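Local coordinates for protein transmembrane oligosaccharyl transferase (Archaeoglobus fulgidus, PDB 3WAJ) that belongs to the STT3/AglB family of oligosaccharyl transferases, joining a membrane-embedded helical region of the GT-C type to a carboxy-terminal globular region, at residues W67-T72 with W556-A561; Y79-P84 with N568-G573. One frame throughout, in Å; residues are numbered along the deposited sequence.

Contact 1: residues W67-T72 with W556-A561; sequences WFDPFT and WIEAVA
Glu558 shows how one long acidic side chain can reach from a helix into a turn and touch three residues there, Asp69, Phe71 and Thr72. Its CB points toward the 67-72 segment, and CG lies anti to the backbone N (chi1 178°), which carries the extended chain straight away from the helix. Along that path CG passes 4.1 Å from CD1 of Phe71. The carboxyl carbon CD then settles 3.6 Å from OD2 of Asp69, and the two oxygens part. OE2 packs 3.3 Å from CB of Phe71 and comes within 2.7 Å of OD2 of Asp69, whose carboxylate arrives from the opposite direction with its plane turned 41° from that of Glu558. Arg53 of helix 47-60 forms salt bridges to both acids through NE, so the acidic pair is gathered around a shared cation; Tyr50 OH adds a hydrogen bond to Asp69 OD2. The receiving surface is a type I beta turn from Asp69 to Thr72, leaving the short strand 68-69, while helix 554-561 begins at the glycine of the WWDYG motif known in this family. OD1 of Asp69 accepts the backbone N of Phe71 at 3.0 Å from above the carboxylate plane, closing an Asx turn and limiting rotation of the acid. OE1 of Glu558 takes the other direction: it lies 3.4 Å from CB of Thr72 and accepts from a water that in turn accepts from Thr72 OG1, although the short water-to-glutamate separation is doubtful in detail.

Contact 2: residues Y79-P84 with N568-G573; sequences YTHFGP and NPFQAG. With SO4 (sulfate ion), chain C.
Phe570 brings CZ over one face of the Phe82 ring, near its rim, while offering its own face to the edge of His81, an aromatic cluster in which one ring plays both parts of an edge-to-face pair. Against Phe82 the contact is offset edge-to-face, with centroids 5.5 Å apart and planes at 81°; the closest approach, CE1 of Phe570 to CE1 of Phe82 at 3.6 Å, falls at the rim. Against His81 the centroids stand 5.1 Å apart and the planes meet at 74°; here CE1 of the imidazole approaches CE1 of Phe570 to 3.5 Å. Phe570 rides on a type I beta turn from Asn568 to Gln571, closed by a bond from Gln571 N to Asn568 O, in the loop after strand 564-565. Its two partners sit in the loop between strand 78-79 and helix 84-96, just before the N-cap Gly83, so the cluster joins the STT3 N-terminal family region to the AglB core region. Neighbours extend the ring packing: Tyr50 and His555 meet Phe570 edge-to-face, and Tyr51 stacks on Phe82. The His81 ring works at two points. CE1 serves Phe570, and NE2 donates to O1 of a sulfate ion at 3.1 Å, almost straight at 173°, with the oxygen near the imidazole plane. The same O1 lies 3.8 Å from CE1 of Phe82. His162 NE2 and Arg426 NH1 also bond to this sulfate, which probably came from the crystallisation liquor.

Contacts 1 and 2 lie with their centres about 10 Å apart, and their segments alternate along the chain, each pairing the same two distant regions. The first segments are tied through the small antiparallel sheet: Trp67 O meets Thr80 N at 3.1 Å, a probable hydrogen bond, and the rings of Phe68 and Tyr79 pack edge-to-face. Tyr50 of helix 47-60 bridges the two sites, bonding to Asp69 in contact 1 and packing on Phe570 in contact 2. The metal site belongs to the side of contact 2: the Phe82 side chain is about 6 Å from the zinc ion bound by Asp47, Asp161 and His163, and it touches Asp47.

Contact 1: residues W67-T72 with W556-A561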
ATOM      1  N   TRP A  67      13.293 -15.123  -0.670  1.00 30.74           N
ATOM      2  CA  TRP A  67      12.613 -14.706  -1.898  1.00 28.81           C
ATOM      3  C   TRP A  67      11.218 -15.271  -1.871  1.00 33.76           C
ATOM      4  O   TRP A  67      10.460 -15.186  -2.846  1.00 41.07           O
ATOM      5  CB  TRP A  67      13.374 -15.230  -3.128  1.00 37.60           C
ATOM      6  CG  TRP A  67      14.733 -14.640  -3.177  1.00 41.27           C
ATOM      7  CD1 TRP A  67      15.885 -15.174  -2.667  1.00 44.85           C
ATOM      8  CD2 TRP A  67      15.083 -13.352  -3.701  1.00 42.77           C
ATOM      9  NE1 TRP A  67      16.933 -14.308  -2.870  1.00 48.01           N
ATOM     10  CE2 TRP A  67      16.469 -13.185  -3.504  1.00 44.92           C
ATOM     11  CE3 TRP A  67      14.358 -12.332  -4.329  1.00 37.55           C
ATOM     12  CZ2 TRP A  67      17.147 -12.032  -3.916  1.00 45.39           C
ATOM     13  CZ3 TRP A  67      15.022 -11.198  -4.739  1.00 32.92           C
ATOM     14  CH2 TRP A  67      16.408 -11.053  -4.533  1.00 44.08           C
ATOM     15  N   PHE A  68      10.888 -15.856  -0.727  1.00 33.81           N
ATOM     16  CA  PHE A  68       9.548 -16.362  -0.468  1.00 34.55           C
ATOM     17  C   PHE A  68       9.259 -16.317   1.039  1.00 34.36           C
ATOM     18  O   PHE A  68      10.162 -16.504   1.865  1.00 32.74           O
ATOM     19  CB  PHE A  68       9.412 -17.780  -1.038  1.00 27.44           C
ATOM     20  CG  PHE A  68       8.055 -18.385  -0.841  1.00 29.00           C
ATOM     21  CD1 PHE A  68       7.033 -18.134  -1.747  1.00 23.55           C
ATOM     22  CD2 PHE A  68       7.797 -19.201   0.257  1.00 32.23           C
ATOM     23  CE1 PHE A  68       5.770 -18.695  -1.576  1.00 26.40           C
ATOM     24  CE2 PHE A  68       6.536 -19.767   0.445  1.00 30.92           C
ATOM     25  CZ  PHE A  68       5.518 -19.514  -0.477  1.00 31.42           C
ATOM     26  N   ASP A  69       8.004 -16.043   1.392  1.00 33.89           N
ATOM     27  CA  ASP A  69       7.663 -15.713   2.770  1.00 28.98           C
ATOM     28  C   ASP A  69       6.387 -16.429   3.150  1.00 32.96           C
ATOM     29  O   ASP A  69       5.296 -15.952   2.870  1.00 32.88           O
ATOM     30  CB  ASP A  69       7.501 -14.190   2.918  1.00 29.33           C
ATOM     31  CG  ASP A  69       7.173 -13.742   4.366  1.00 31.79           C
ATOM     32  OD1 ASP A  69       7.204 -14.573   5.299  1.00 26.94           O
ATOM     33  OD2 ASP A  69       6.906 -12.542   4.572  1.00 32.31           O
ATOM     34  N   PRO A  70       6.521 -17.605   3.777  1.00 38.21           N
ATOM     35  CA  PRO A  70       5.338 -18.373   4.174  1.00 40.37           C
ATOM     36  C   PRO A  70       4.605 -17.741   5.348  1.00 34.93           C
ATOM     37  O   PRO A  70       3.521 -18.203   5.723  1.00 29.62           O
ATOM     38  CB  PRO A  70       5.927 -19.736   4.587  1.00 39.06           C
ATOM     39  CG  PRO A  70       7.338 -19.436   4.962  1.00 38.23           C
ATOM     40  CD  PRO A  70       7.771 -18.352   4.014  1.00 32.90           C
ATOM     41  N   PHE A  71       5.199 -16.696   5.915  1.00 32.53           N
ATOM     42  CA  PHE A  71       4.645 -16.035   7.095  1.00 36.57           C
ATOM     43  C   PHE A  71       3.489 -15.114   6.694  1.00 44.28           C
ATOM     44  O   PHE A  71       2.697 -14.681   7.539  1.00 50.71           O
ATOM     45  CB  PHE A  71       5.723 -15.222   7.784  1.00 35.45           C
ATOM     46  CG  PHE A  71       5.723 -15.330   9.290  1.00 39.94           C
ATOM     47  CD1 PHE A  71       4.778 -14.651  10.050  1.00 28.37           C
ATOM     48  CD2 PHE A  71       6.719 -16.054   9.948  1.00 36.68           C
ATOM     49  CE1 PHE A  71       4.794 -14.721  11.416  1.00 33.41           C
ATOM     50  CE2 PHE A  71       6.742 -16.122  11.327  1.00 35.88           C
ATOM     51  CZ  PHE A  71       5.770 -15.455  12.065  1.00 37.40           C
ATOM     52  N   THR A  72       3.393 -14.814   5.402  1.00 40.82           N
ATOM     53  CA  THR A  72       2.285 -14.016   4.889  1.00 37.45           C
ATOM     54  C   THR A  72       1.425 -14.792   3.887  1.00 39.61           C
ATOM     55  O   THR A  72       1.782 -15.900   3.481  1.00 37.29           O
ATOM     56  CB  THR A  72       2.785 -12.711   4.284  1.00 35.94           C
ATOM     57  OG1 THR A  72       1.684 -11.812   4.136  1.00 29.53           O
ATOM     58  CG2 THR A  72       3.474 -12.953   2.947  1.00 30.59           C
ATOM     59  N   TRP A 556       1.235  -5.081   8.925  1.00 36.00           N
ATOM     60  CA  TRP A 556       1.260  -4.791  10.366  1.00 31.06           C
ATOM     61  C   TRP A 556       1.142  -6.057  11.212  1.00 32.14           C
ATOM     62  O   TRP A 556       1.863  -6.219  12.200  1.00 38.77           O
ATOM     63  CB  TRP A 556       0.129  -3.837  10.751  1.00 26.54           C
ATOM     64  CG  TRP A 556       0.186  -2.506  10.076  1.00 28.97           C
ATOM     65  CD1 TRP A 556       1.235  -1.975   9.367  1.00 32.02           C
ATOM     66  CD2 TRP A 556      -0.854  -1.520  10.054  1.00 31.08           C
ATOM     67  NE1 TRP A 556       0.905  -0.709   8.915  1.00 30.41           N
ATOM     68  CE2 TRP A 556      -0.372  -0.413   9.318  1.00 32.62           C
ATOM     69  CE3 TRP A 556      -2.145  -1.466  10.588  1.00 27.73           C
ATOM     70  CZ2 TRP A 556      -1.154   0.727   9.089  1.00 31.30           C
ATOM     71  CZ3 TRP A 556      -2.915  -0.336  10.366  1.00 29.11           C
ATOM     72  CH2 TRP A 556      -2.425   0.740   9.610  1.00 25.82           C
ATOM     73  N   ILE A 557       0.222  -6.941  10.831  1.00 24.73           N
ATOM     74  CA  ILE A 557      -0.019  -8.161  11.585  1.00 23.96           C
ATOM     75  C   ILE A 557       1.260  -8.973  11.627  1.00 29.07           C
ATOM     76  O   ILE A 557       1.680  -9.436  12.680  1.00 32.55           O
ATOM     77  CB  ILE A 557      -1.169  -9.000  10.980  1.00 26.90           C
ATOM     78  CG1 ILE A 557      -2.514  -8.306  11.224  1.00 24.73           C
ATOM     79  CG2 ILE A 557      -1.211 -10.389  11.602  1.00 27.63           C
ATOM     80  CD1 ILE A 557      -3.704  -9.033  10.613  1.00 24.40           C
ATOM     81  N   GLU A 558       1.898  -9.118  10.474  1.00 33.37           N
ATOM     82  CA  GLU A 558       3.154  -9.850  10.398  1.00 32.43           C
ATOM     83  C   GLU A 558       4.320  -9.152  11.115  1.00 30.29           C
ATOM     84  O   GLU A 558       5.024  -9.776  11.894  1.00 27.34           O
ATOM     85  CB  GLU A 558       3.529 -10.073   8.939  1.00 33.00           C
ATOM     86  CG  GLU A 558       4.850 -10.796   8.768  1.00 34.18           C
ATOM     87  CD  GLU A 558       5.099 -11.167   7.301  1.00 41.54           C
ATOM     88  OE1 GLU A 558       4.367 -10.646   6.423  1.00 43.21           O
ATOM     89  OE2 GLU A 558       6.016 -11.972   7.032  1.00 34.81           O
ATOM     90  N   ALA A 559       4.534  -7.867  10.840  1.00 26.70           N
ATOM     91  CA  ALA A 559       5.683  -7.173  11.414  1.00 30.11           C
ATOM     92  C   ALA A 559       5.519  -6.848  12.906  1.00 35.20           C
ATOM     93  O   ALA A 559       6.505  -6.786  13.626  1.00 43.05           O
ATOM     94  CB  ALA A 559       6.023  -5.916  10.609  1.00 29.54           C
ATOM     95  N   VAL A 560       4.285  -6.673  13.373  1.00 33.91           N
ATOM     96  CA  VAL A 560       4.075  -6.253  14.757  1.00 33.74           C
ATOM     97  C   VAL A 560       3.587  -7.380  15.659  1.00 31.91           C
ATOM     98  O   VAL A 560       4.074  -7.551  16.771  1.00 35.79           O
ATOM     99  CB  VAL A 560       3.135  -5.018  14.870  1.00 32.62           C
ATOM    100  CG1 VAL A 560       2.968  -4.614  16.332  1.00 30.03           C
ATOM    101  CG2 VAL A 560       3.696  -3.839  14.067  1.00 23.50           C
ATOM    102  N   ALA A 561       2.623  -8.150  15.185  1.00 29.53           N
ATOM    103  CA  ALA A 561       2.116  -9.267  15.971  1.00 27.07           C
ATOM    104  C   ALA A 561       2.987 -10.518  15.840  1.00 29.46           C
ATOM    105  O   ALA A 561       2.858 -11.442  16.646  1.00 26.58           O
ATOM    106  CB  ALA A 561       0.680  -9.581  15.588  1.00 25.51           C
TER
HETATM  107  O   HOH W   1       2.458  -9.593   5.358  1.00 28.97           O

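Contact 2: residues Y79-P84 with N568-G573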
ATOM      1  N   TYR A  79       5.783 -15.104  -2.691  1.00 37.11           N
ATOM      2  CA  TYR A  79       7.062 -14.705  -3.253  1.00 37.67           C
ATOM      3  C   TYR A  79       7.232 -13.225  -2.991  1.00 35.35           C
ATOM      4  O   TYR A  79       6.261 -12.483  -3.007  1.00 39.16           O
ATOM      5  CB  TYR A  79       7.091 -14.945  -4.753  1.00 32.18           C
ATOM      6  CG  TYR A  79       7.010 -16.406  -5.102  1.00 36.18           C
ATOM      7  CD1 TYR A  79       8.159 -17.169  -5.231  1.00 33.64           C
ATOM      8  CD2 TYR A  79       5.788 -17.018  -5.298  1.00 33.76           C
ATOM      9  CE1 TYR A  79       8.089 -18.497  -5.547  1.00 32.39           C
ATOM     10  CE2 TYR A  79       5.704 -18.341  -5.607  1.00 33.14           C
ATOM     11  CZ  TYR A  79       6.857 -19.077  -5.736  1.00 32.78           C
ATOM     12  OH  TYR A  79       6.770 -20.414  -6.047  1.00 30.61           O
ATOM     13  N   THR A  80       8.466 -12.797  -2.774  1.00 30.08           N
ATOM     14  CA  THR A  80       8.741 -11.420  -2.400  1.00 30.67           C
ATOM     15  C   THR A  80       9.242 -10.648  -3.606  1.00 38.24           C
ATOM     16  O   THR A  80      10.369 -10.876  -4.067  1.00 39.26           O
ATOM     17  CB  THR A  80       9.816 -11.357  -1.282  1.00 29.45           C
ATOM     18  OG1 THR A  80      11.057 -11.869  -1.782  1.00 33.67           O
ATOM     19  CG2 THR A  80       9.416 -12.217  -0.118  1.00 35.13           C
ATOM     20  N   HIS A  81       8.435  -9.730  -4.128  1.00 38.57           N
ATOM     21  CA  HIS A  81       8.947  -8.901  -5.221  1.00 32.19           C
ATOM     22  C   HIS A  81       9.816  -7.742  -4.743  1.00 32.92           C
ATOM     23  O   HIS A  81      10.505  -7.123  -5.557  1.00 37.76           O
ATOM     24  CB  HIS A  81       7.841  -8.394  -6.140  1.00 31.27           C
ATOM     25  CG  HIS A  81       6.980  -7.340  -5.523  1.00 36.48           C
ATOM     26  ND1 HIS A  81       5.908  -7.641  -4.713  1.00 42.59           N
ATOM     27  CD2 HIS A  81       7.035  -5.987  -5.592  1.00 43.32           C
ATOM     28  CE1 HIS A  81       5.343  -6.522  -4.300  1.00 49.18           C
ATOM     29  NE2 HIS A  81       6.004  -5.500  -4.823  1.00 48.96           N
ATOM     30  N   PHE A  82       9.803  -7.443  -3.446  1.00 32.10           N
ATOM     31  CA  PHE A  82      10.610  -6.322  -2.934  1.00 37.06           C
ATOM     32  C   PHE A  82      12.080  -6.559  -3.207  1.00 40.37           C
ATOM     33  O   PHE A  82      12.620  -7.611  -2.864  1.00 40.20           O
ATOM     34  CB  PHE A  82      10.399  -6.118  -1.431  1.00 37.04           C
ATOM     35  CG  PHE A  82       9.156  -5.356  -1.091  1.00 35.42           C
ATOM     36  CD1 PHE A  82       8.151  -5.157  -2.047  1.00 33.61           C
ATOM     37  CD2 PHE A  82       8.991  -4.813   0.178  1.00 36.79           C
ATOM     38  CE1 PHE A  82       6.979  -4.445  -1.724  1.00 35.79           C
ATOM     39  CE2 PHE A  82       7.830  -4.093   0.510  1.00 35.34           C
ATOM     40  CZ  PHE A  82       6.824  -3.910  -0.443  1.00 31.98           C
ATOM     41  N   GLY A  83      12.721  -5.578  -3.827  1.00 46.62           N
ATOM     42  CA  GLY A  83      14.057  -5.760  -4.365  1.00 40.25           C
ATOM     43  C   GLY A  83      15.190  -5.825  -3.358  1.00 41.17           C
ATOM     44  O   GLY A  83      15.070  -5.333  -2.230  1.00 41.36           O
ATOM     45  N   PRO A  84      16.317  -6.429  -3.775  1.00 43.19           N
ATOM     46  CA  PRO A  84      17.482  -6.515  -2.894  1.00 40.50           C
ATOM     47  C   PRO A  84      18.137  -5.173  -2.598  1.00 40.03           C
ATOM     48  O   PRO A  84      18.761  -5.079  -1.541  1.00 44.08           O
ATOM     49  CB  PRO A  84      18.450  -7.434  -3.659  1.00 46.28           C
ATOM     50  CG  PRO A  84      17.963  -7.433  -5.098  1.00 40.75           C
ATOM     51  CD  PRO A  84      16.480  -7.229  -5.007  1.00 40.78           C
ATOM     52  N   ASN A 568      -2.978  -9.764   2.439  1.00 31.67           N
ATOM     53  CA  ASN A 568      -1.751  -8.985   2.242  1.00 34.24           C
ATOM     54  C   ASN A 568      -2.029  -7.666   1.568  1.00 33.37           C
ATOM     55  O   ASN A 568      -2.947  -7.572   0.746  1.00 33.11           O
ATOM     56  CB  ASN A 568      -0.877  -9.686   1.164  1.00 54.18           C
ATOM     57  CG  ASN A 568       0.158 -10.574   1.745  1.00 59.33           C
ATOM     58  OD1 ASN A 568       0.534 -10.411   2.901  1.00 71.34           O
ATOM     59  ND2 ASN A 568       0.638 -11.528   0.956  1.00 60.12           N
ATOM     60  N   PRO A 569      -1.158  -6.676   1.795  1.00 33.31           N
ATOM     61  CA  PRO A 569      -1.197  -5.469   0.959  1.00 34.78           C
ATOM     62  C   PRO A 569      -0.639  -5.662  -0.463  1.00 38.40           C
ATOM     63  O   PRO A 569      -0.612  -4.689  -1.214  1.00 46.13           O
ATOM     64  CB  PRO A 569      -0.373  -4.461   1.772  1.00 34.30           C
ATOM     65  CG  PRO A 569      -0.513  -4.964   3.215  1.00 33.38           C
ATOM     66  CD  PRO A 569      -0.409  -6.455   3.046  1.00 35.96           C
ATOM     67  N   PHE A 570      -0.200  -6.873  -0.817  1.00 37.78           N
ATOM     68  CA  PHE A 570       0.013  -7.239  -2.231  1.00 33.83           C
ATOM     69  C   PHE A 570      -1.273  -7.769  -2.840  1.00 38.39           C
ATOM     70  O   PHE A 570      -1.249  -8.293  -3.950  1.00 46.73           O
ATOM     71  CB  PHE A 570       1.062  -8.351  -2.382  1.00 28.97           C
ATOM     72  CG  PHE A 570       2.327  -8.086  -1.638  1.00 34.08           C
ATOM     73  CD1 PHE A 570       2.967  -6.864  -1.751  1.00 40.43           C
ATOM     74  CD2 PHE A 570       2.856  -9.042  -0.794  1.00 37.15           C
ATOM     75  CE1 PHE A 570       4.123  -6.607  -1.040  1.00 43.47           C
ATOM     76  CE2 PHE A 570       4.010  -8.788  -0.072  1.00 35.99           C
ATOM     77  CZ  PHE A 570       4.643  -7.577  -0.200  1.00 37.66           C
ATOM     78  N   GLN A 571      -2.371  -7.668  -2.081  1.00 40.56           N
ATOM     79  CA  GLN A 571      -3.700  -8.160  -2.466  1.00 36.74           C
ATOM     80  C   GLN A 571      -3.809  -9.676  -2.621  1.00 40.07           C
ATOM     81  O   GLN A 571      -4.655 -10.168  -3.367  1.00 44.92           O
ATOM     82  CB  GLN A 571      -4.237  -7.412  -3.697  1.00 36.28           C
ATOM     83  CG  GLN A 571      -4.412  -5.898  -3.447  1.00 42.93           C
ATOM     84  CD  GLN A 571      -4.775  -5.112  -4.702  1.00 53.91           C
ATOM     85  OE1 GLN A 571      -4.903  -5.671  -5.793  1.00 62.74           O
ATOM     86  NE2 GLN A 571      -4.942  -3.809  -4.547  1.00 55.46           N
ATOM     87  N   ALA A 572      -2.952 -10.405  -1.900  1.00 35.52           N
ATOM     88  CA  ALA A 572      -3.097 -11.852  -1.750  1.00 31.67           C
ATOM     89  C   ALA A 572      -4.129 -12.169  -0.651  1.00 38.34           C
ATOM     90  O   ALA A 572      -4.257 -11.416   0.317  1.00 38.14           O
ATOM     91  CB  ALA A 572      -1.773 -12.476  -1.394  1.00 19.33           C
ATOM     92  N   GLY A 573      -4.847 -13.287  -0.792  1.00 39.06           N
ATOM     93  CA  GLY A 573      -5.724 -13.770   0.266  1.00 40.05           C
ATOM     94  C   GLY A 573      -7.051 -13.032   0.435  1.00 41.90           C
ATOM     95  O   GLY A 573      -7.745 -13.216   1.444  1.00 38.38           O
TER
HETATM   96  S   SO4 C 902       5.215  -2.017  -6.005  1.00 53.58           S
HETATM   97  O1  SO4 C 902       5.365  -2.496  -4.624  1.00 50.57           O
HETATM   98  O2  SO4 C 902       4.889  -3.168  -6.853  1.00 57.00           O
HETATM   99  O3  SO4 C 902       4.135  -1.030  -6.043  1.00 60.19           O
HETATM  100  O4  SO4 C 902       6.440  -1.388  -6.514  1.00 54.10           O